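Local coordinates for nuclear movement protein (PDB 2O30), which is of unknown function but, as a NudC-like protein built on a CS domain, probably binds unfolded proteins, at residues Trp9-Asn14 and Val76-Asn81; Leu54-Asp59 and Glu82-Leu87. The protein carries 1 engineered substitution. All coordinates share one frame; numbering follows the deposited sequence.

Contact 1: Trp9-Asn14 and Val76-Asn81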
loop_
_atom_site.group_PDB
_atom_site.type_symbol
_atom_site.label_atom_id
_atom_site.label_comp_id
_atom_site.label_asym_id
_atom_site.label_seq_id
_atom_site.Cartn_x
_atom_site.Cartn_y
_atom_site.Cartn_z
ATOM N N TRP A 9 -5.878 11.773 15.507
ATOM C CA TRP A 9 -5.228 10.633 16.111
ATOM C C TRP A 9 -5.163 10.812 17.618
ATOM O O TRP A 9 -5.303 11.925 18.135
ATOM C CB TRP A 9 -3.799 10.461 15.552
ATOM C CG TRP A 9 -2.841 11.559 15.990
ATOM C CD1 TRP A 9 -2.758 12.824 15.486
ATOM C CD2 TRP A 9 -1.838 11.473 17.033
ATOM N NE1 TRP A 9 -1.764 13.542 16.146
ATOM C CE2 TRP A 9 -1.194 12.735 17.095
ATOM C CE3 TRP A 9 -1.431 10.449 17.912
ATOM C CZ2 TRP A 9 -0.161 13.013 18.020
ATOM C CZ3 TRP A 9 -0.384 10.716 18.812
ATOM C CH2 TRP A 9 0.226 11.986 18.850
ATOM N N ASP A 10 -4.927 9.703 18.301
ATOM C CA ASP A 10 -4.764 9.711 19.753
ATOM C C ASP A 10 -3.859 8.549 20.114
ATOM O O ASP A 10 -3.423 7.804 19.242
ATOM C CB ASP A 10 -6.107 9.597 20.481
ATOM C CG ASP A 10 -6.841 8.315 20.167
ATOM O OD1 ASP A 10 -6.543 7.262 20.769
ATOM O OD2 ASP A 10 -7.756 8.360 19.327
ATOM N N GLN A 11 -3.546 8.426 21.401
ATOM C CA GLN A 11 -2.568 7.421 21.810
ATOM C C GLN A 11 -2.831 6.896 23.218
ATOM O O GLN A 11 -3.390 7.606 24.064
ATOM C CB GLN A 11 -1.146 7.987 21.717
ATOM C CG GLN A 11 -0.830 9.116 22.714
ATOM C CD GLN A 11 0.562 9.651 22.519
ATOM O OE1 GLN A 11 1.537 8.878 22.477
ATOM N NE2 GLN A 11 0.672 10.962 22.345
ATOM N N GLU A 12 -2.445 5.643 23.418
ATOM C CA GLU A 12 -2.271 5.039 24.731
ATOM C C GLU A 12 -0.769 4.935 24.893
ATOM O O GLU A 12 -0.015 5.125 23.930
ATOM C CB GLU A 12 -2.844 3.626 24.766
ATOM C CG GLU A 12 -4.252 3.503 24.209
ATOM C CD GLU A 12 -5.312 3.812 25.227
ATOM O OE1 GLU A 12 -5.214 4.858 25.905
ATOM O OE2 GLU A 12 -6.261 2.999 25.345
ATOM N N LEU A 13 -0.306 4.586 26.092
ATOM C CA LEU A 13 1.147 4.437 26.260
ATOM C C LEU A 13 1.791 3.506 25.230
ATOM O O LEU A 13 2.889 3.772 24.759
ATOM C CB LEU A 13 1.480 3.994 27.695
ATOM C CG LEU A 13 2.978 3.984 28.041
ATOM C CD1 LEU A 13 3.660 5.325 27.797
ATOM C CD2 LEU A 13 3.113 3.583 29.515
ATOM N N ASN A 14 1.071 2.453 24.833
ATOM C CA ASN A 14 1.608 1.426 23.955
ATOM C C ASN A 14 0.959 1.362 22.558
ATOM O O ASN A 14 1.270 0.453 21.798
ATOM C CB ASN A 14 1.448 0.049 24.630
ATOM C CG ASN A 14 -0.008 -0.375 24.804
ATOM O OD1 ASN A 14 -0.918 0.444 24.978
ATOM N ND2 ASN A 14 -0.229 -1.693 24.800
ATOM N N VAL A 76 -2.466 0.616 15.833
ATOM C CA VAL A 76 -1.208 -0.119 15.683
ATOM C C VAL A 76 -0.455 0.004 17.005
ATOM O O VAL A 76 -0.557 1.037 17.689
ATOM C CB VAL A 76 -0.335 0.365 14.471
ATOM C CG1 VAL A 76 0.173 1.792 14.634
ATOM C CG2 VAL A 76 0.862 -0.576 14.231
ATOM N N THR A 77 0.275 -1.058 17.359
ATOM C CA THR A 77 0.966 -1.096 18.660
ATOM C C THR A 77 2.348 -0.451 18.522
ATOM O O THR A 77 3.044 -0.691 17.551
ATOM C CB THR A 77 1.091 -2.559 19.143
ATOM O OG1 THR A 77 -0.218 -3.116 19.336
ATOM C CG2 THR A 77 1.875 -2.649 20.458
ATOM N N LYS A 78 2.738 0.369 19.503
ATOM C CA LYS A 78 4.062 0.983 19.514
ATOM C C LYS A 78 5.120 -0.058 19.876
ATOM O O LYS A 78 4.858 -0.926 20.692
ATOM C CB LYS A 78 4.119 2.096 20.567
ATOM C CG LYS A 78 3.211 3.300 20.289
ATOM C CD LYS A 78 3.137 4.173 21.550
ATOM C CE LYS A 78 2.332 5.449 21.330
ATOM N NZ LYS A 78 2.310 6.216 22.657
ATOM N N LYS A 79 6.304 0.061 19.292
ATOM C CA LYS A 79 7.424 -0.825 19.683
ATOM C C LYS A 79 7.915 -0.505 21.089
ATOM O O LYS A 79 8.250 -1.413 21.866
ATOM C CB LYS A 79 8.562 -0.736 18.667
ATOM C CG LYS A 79 8.401 -1.698 17.489
ATOM C CD LYS A 79 9.699 -1.870 16.691
ATOM C CE LYS A 79 9.410 -2.461 15.292
ATOM N NZ LYS A 79 10.649 -2.492 14.420
ATOM N N ARG A 80 7.934 0.780 21.424
ATOM C CA ARG A 80 8.374 1.233 22.739
ATOM C C ARG A 80 7.234 1.940 23.463
ATOM O O ARG A 80 6.498 2.721 22.841
ATOM C CB ARG A 80 9.586 2.160 22.569
ATOM C CG ARG A 80 10.286 2.485 23.861
ATOM C CD ARG A 80 11.652 3.155 23.635
ATOM N NE ARG A 80 12.372 3.254 24.901
ATOM C CZ ARG A 80 13.241 2.349 25.357
ATOM N NH1 ARG A 80 13.537 1.260 24.647
ATOM N NH2 ARG A 80 13.826 2.538 26.531
ATOM N N ASN A 81 7.075 1.673 24.761
ATOM C CA ASN A 81 6.012 2.299 25.555
ATOM C C ASN A 81 6.387 3.712 26.016
ATOM O O ASN A 81 6.936 3.902 27.101
ATOM C CB ASN A 81 5.613 1.438 26.760
ATOM C CG ASN A 81 4.837 0.194 26.369
ATOM O OD1 ASN A 81 4.504 -0.014 25.202
ATOM N ND2 ASN A 81 4.547 -0.652 27.353
#
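The ammonium of K78 is gripped by several carbonyl oxygens at once, and it illustrates how one lysine at the end of strand 71-78 can reach past strand 15-21 to the end of strand 8-12. NZ donates to Q11 OE1 at 2.8 Å, lying in the amide plane on a lone pair of that oxygen. A second bond, 2.9 Å long, joins K78 NZ to the backbone E12 O, tilted only modestly from the carbonyl plane. The approach of K78 NZ to L13 O, at 3.3 Å, is weak, while the carbonyl of E82, just past the second segment, is a further acceptor. K78 reaches this spot with its side chain extended beyond CG; on the way K78 CD packs against L13 O at 3.2 Å. Q11 meets the lysine at about a right angle, and its amide is held at the other end as well, because NE2 donates to the carbonyl of W84.

At the turn the backbone takes over. K78 N gives N14 O a 2.7 Å bond that keeps the register of V76 with I16, carrying the antiparallel pairing of 71-78 with 15-21 on into the turn; T77 CG2 leans on the same oxygen. Farther out, N81 OD1 lies 3.1 Å from N14 CB, a close carbon-oxygen contact and not a hydrogen bond, and the L13 side chain crosses that of N81 at about a right angle. In this CS domain, strand 15-21 lies between 8-12 and 71-78 and pairs with both, and the K78 side chain crosses it, touching I16. The partial negative charge of the carbonyls, together with a cation-pi contact to W84, probably stabilises the ammonium in its buried setting, and the bonds restrict its position.

Contact 2: Leu54-Asp59 and Glu82-Leu87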
loop_
_atom_site.group_PDB
_atom_site.type_symbol
_atom_site.label_atom_id
_atom_site.label_comp_id
_atom_site.label_asym_id
_atom_site.label_seq_id
_atom_site.Cartn_x
_atom_site.Cartn_y
_atom_site.Cartn_z
ATOM N N LEU A 54 5.866 7.739 10.545
ATOM C CA LEU A 54 5.446 7.804 11.934
ATOM C C LEU A 54 6.630 8.280 12.768
ATOM O O LEU A 54 7.775 8.029 12.403
ATOM C CB LEU A 54 4.986 6.438 12.424
ATOM C CG LEU A 54 3.632 5.949 11.881
ATOM C CD1 LEU A 54 3.248 4.657 12.592
ATOM C CD2 LEU A 54 2.560 6.976 12.107
ATOM N N LEU A 55 6.347 8.958 13.874
ATOM C CA LEU A 55 7.410 9.519 14.713
ATOM C C LEU A 55 8.364 8.454 15.268
ATOM O O LEU A 55 9.594 8.672 15.333
ATOM C CB LEU A 55 6.798 10.340 15.857
ATOM C CG LEU A 55 7.838 11.086 16.718
ATOM C CD1 LEU A 55 8.666 12.027 15.875
ATOM C CD2 LEU A 55 7.137 11.829 17.820
ATOM N N HIS A 56 7.811 7.319 15.692
ATOM C CA HIS A 56 8.604 6.208 16.222
ATOM C C HIS A 56 8.135 4.879 15.640
ATOM O O HIS A 56 7.095 4.807 14.966
ATOM C CB HIS A 56 8.518 6.135 17.749
ATOM C CG HIS A 56 8.951 7.392 18.439
ATOM N ND1 HIS A 56 10.263 7.813 18.458
ATOM C CD2 HIS A 56 8.243 8.326 19.117
ATOM C CE1 HIS A 56 10.346 8.952 19.126
ATOM N NE2 HIS A 56 9.135 9.286 19.534
ATOM N N GLU A 57 8.894 3.829 15.928
ATOM C CA GLU A 57 8.610 2.504 15.406
ATOM C C GLU A 57 7.336 1.877 15.971
ATOM O O GLU A 57 6.983 2.047 17.151
ATOM C CB GLU A 57 9.833 1.582 15.581
ATOM C CG GLU A 57 10.950 1.966 14.605
ATOM C CD GLU A 57 12.174 1.069 14.669
ATOM O OE1 GLU A 57 12.031 -0.171 14.769
ATOM O OE2 GLU A 57 13.295 1.620 14.595
ATOM N N VAL A 58 6.621 1.178 15.083
ATOM C CA VAL A 58 5.455 0.398 15.490
ATOM C C VAL A 58 5.601 -1.060 15.058
ATOM O O VAL A 58 6.424 -1.379 14.195
ATOM C CB VAL A 58 4.146 0.991 14.914
ATOM C CG1 VAL A 58 3.933 2.403 15.477
ATOM C CG2 VAL A 58 4.201 1.033 13.400
ATOM N N ASP A 59 4.821 -1.933 15.681
ATOM C CA ASP A 59 4.733 -3.318 15.255
ATOM C C ASP A 59 3.784 -3.386 14.047
ATOM O O ASP A 59 2.576 -3.449 14.215
ATOM C CB ASP A 59 4.215 -4.179 16.403
ATOM C CG ASP A 59 4.056 -5.646 16.016
ATOM O OD1 ASP A 59 4.356 -6.008 14.859
ATOM O OD2 ASP A 59 3.620 -6.433 16.875
ATOM N N GLU A 82 6.079 4.703 25.189
ATOM C CA GLU A 82 6.433 6.092 25.466
ATOM C C GLU A 82 5.391 6.983 24.792
ATOM O O GLU A 82 4.821 6.602 23.759
ATOM C CB GLU A 82 7.834 6.401 24.911
ATOM C CG GLU A 82 7.915 6.496 23.389
ATOM C CD GLU A 82 9.335 6.468 22.843
ATOM O OE1 GLU A 82 10.271 6.800 23.621
ATOM O OE2 GLU A 82 9.511 6.132 21.644
ATOM N N TRP A 83 5.138 8.150 25.375
ATOM C CA TRP A 83 4.250 9.126 24.731
ATOM C C TRP A 83 4.933 9.709 23.492
ATOM O O TRP A 83 6.156 9.900 23.468
ATOM C CB TRP A 83 3.782 10.231 25.701
ATOM C CG TRP A 83 3.202 9.732 26.975
ATOM C CD1 TRP A 83 3.726 9.892 28.232
ATOM C CD2 TRP A 83 2.012 8.975 27.130
ATOM N NE1 TRP A 83 2.922 9.295 29.158
ATOM C CE2 TRP A 83 1.855 8.721 28.510
ATOM C CE3 TRP A 83 1.041 8.487 26.235
ATOM C CZ2 TRP A 83 0.769 8.010 29.025
ATOM C CZ3 TRP A 83 -0.034 7.778 26.751
ATOM C CH2 TRP A 83 -0.152 7.529 28.129
ATOM N N TRP A 84 4.142 9.967 22.449
ATOM C CA TRP A 84 4.634 10.619 21.234
ATOM C C TRP A 84 4.145 12.057 21.227
ATOM O O TRP A 84 2.953 12.298 21.442
ATOM C CB TRP A 84 4.036 9.952 19.987
ATOM C CG TRP A 84 4.478 8.546 19.699
ATOM C CD1 TRP A 84 5.053 7.634 20.568
ATOM C CD2 TRP A 84 4.356 7.879 18.440
ATOM N NE1 TRP A 84 5.302 6.447 19.900
ATOM C CE2 TRP A 84 4.881 6.574 18.598
ATOM C CE3 TRP A 84 3.851 8.262 17.184
ATOM C CZ2 TRP A 84 4.909 5.644 17.546
ATOM C CZ3 TRP A 84 3.890 7.345 16.135
ATOM C CH2 TRP A 84 4.418 6.047 16.326
ATOM N N ASP A 85 5.057 12.995 20.975
ATOM C CA ASP A 85 4.718 14.414 20.808
ATOM C C ASP A 85 3.856 14.707 19.572
ATOM O O ASP A 85 3.050 15.650 19.568
ATOM C CB ASP A 85 6.003 15.251 20.686
ATOM C CG ASP A 85 6.736 15.423 22.008
ATOM O OD1 ASP A 85 6.310 14.860 23.046
ATOM O OD2 ASP A 85 7.759 16.142 21.999
ATOM N N SER A 86 4.066 13.927 18.510
ATOM C CA SER A 86 3.322 14.101 17.264
ATOM C C SER A 86 3.139 12.720 16.635
ATOM O O SER A 86 3.815 11.767 17.024
ATOM C CB SER A 86 4.048 15.065 16.324
ATOM O OG SER A 86 5.286 14.528 15.877
ATOM N N LEU A 87 2.219 12.607 15.676
ATOM C CA LEU A 87 1.998 11.326 15.005
ATOM C C LEU A 87 3.124 11.060 14.020
ATOM O O LEU A 87 3.614 9.937 13.918
ATOM C CB LEU A 87 0.680 11.364 14.234
ATOM C CG LEU A 87 0.336 10.096 13.451
ATOM C CD1 LEU A 87 0.130 8.904 14.407
ATOM C CD2 LEU A 87 -0.933 10.343 12.624
HETATM O O HOH W 1 8.095 11.900 21.053
#
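The imidazole of H56 is sandwiched: E82 OE2 sits over the centre of one face, 3.4 Å above the plane, with the carboxylate turned 42° from the ring, and L55 CG lies offset against the opposite face. At its edge are W84 and a water that links H56 NE2 to the backbone N of D85. That edge points at the indole in an edge-to-face pair, with planes at 75° and H56 CD2 only 3.6 Å from W84 CD1. The ammonium of K78 makes a cation-pi contact on the other face of the indole. W84 CG stands anti to its carbonyl carbon (chi1 -68°), which sets the benzo end against L55 CB, L54 CB and V58 CG1. Here the tail following the last strand of the CS-domain beta sandwich folds back over the loop leading into strand 58-59. One backbone bond secures the crossing, L55 N to L87 O at 2.9 Å. Nearby, L54 CD2 meets L87 CD1, and L55 CD2 rests 3.4 Å from S86 O. That carbonyl oxygen is buried without a polar partner, as is H56 O, which faces W84 CH2 at 3.2 Å.

Overall arrangement
Contacts 1 and 2 have centres about 7 Å apart, on the same side of the chain's centre, at one end of the larger antiparallel sheet. Their segments alternate along the chain: 9-14, 54-59, 76-81, then 82-87. Strands 71-78 and 58-59 are sheet neighbours, and 76-81 runs straight into 82-87, so the two contacts form a continuous patch. A salt bridge from K79 to E57 joins them, as does packing of L13 on W83. The outcome is that the segment after the last strand is fastened both to the first hairpin and to the loop before 58-59, and so lies against this end of the beta sandwich.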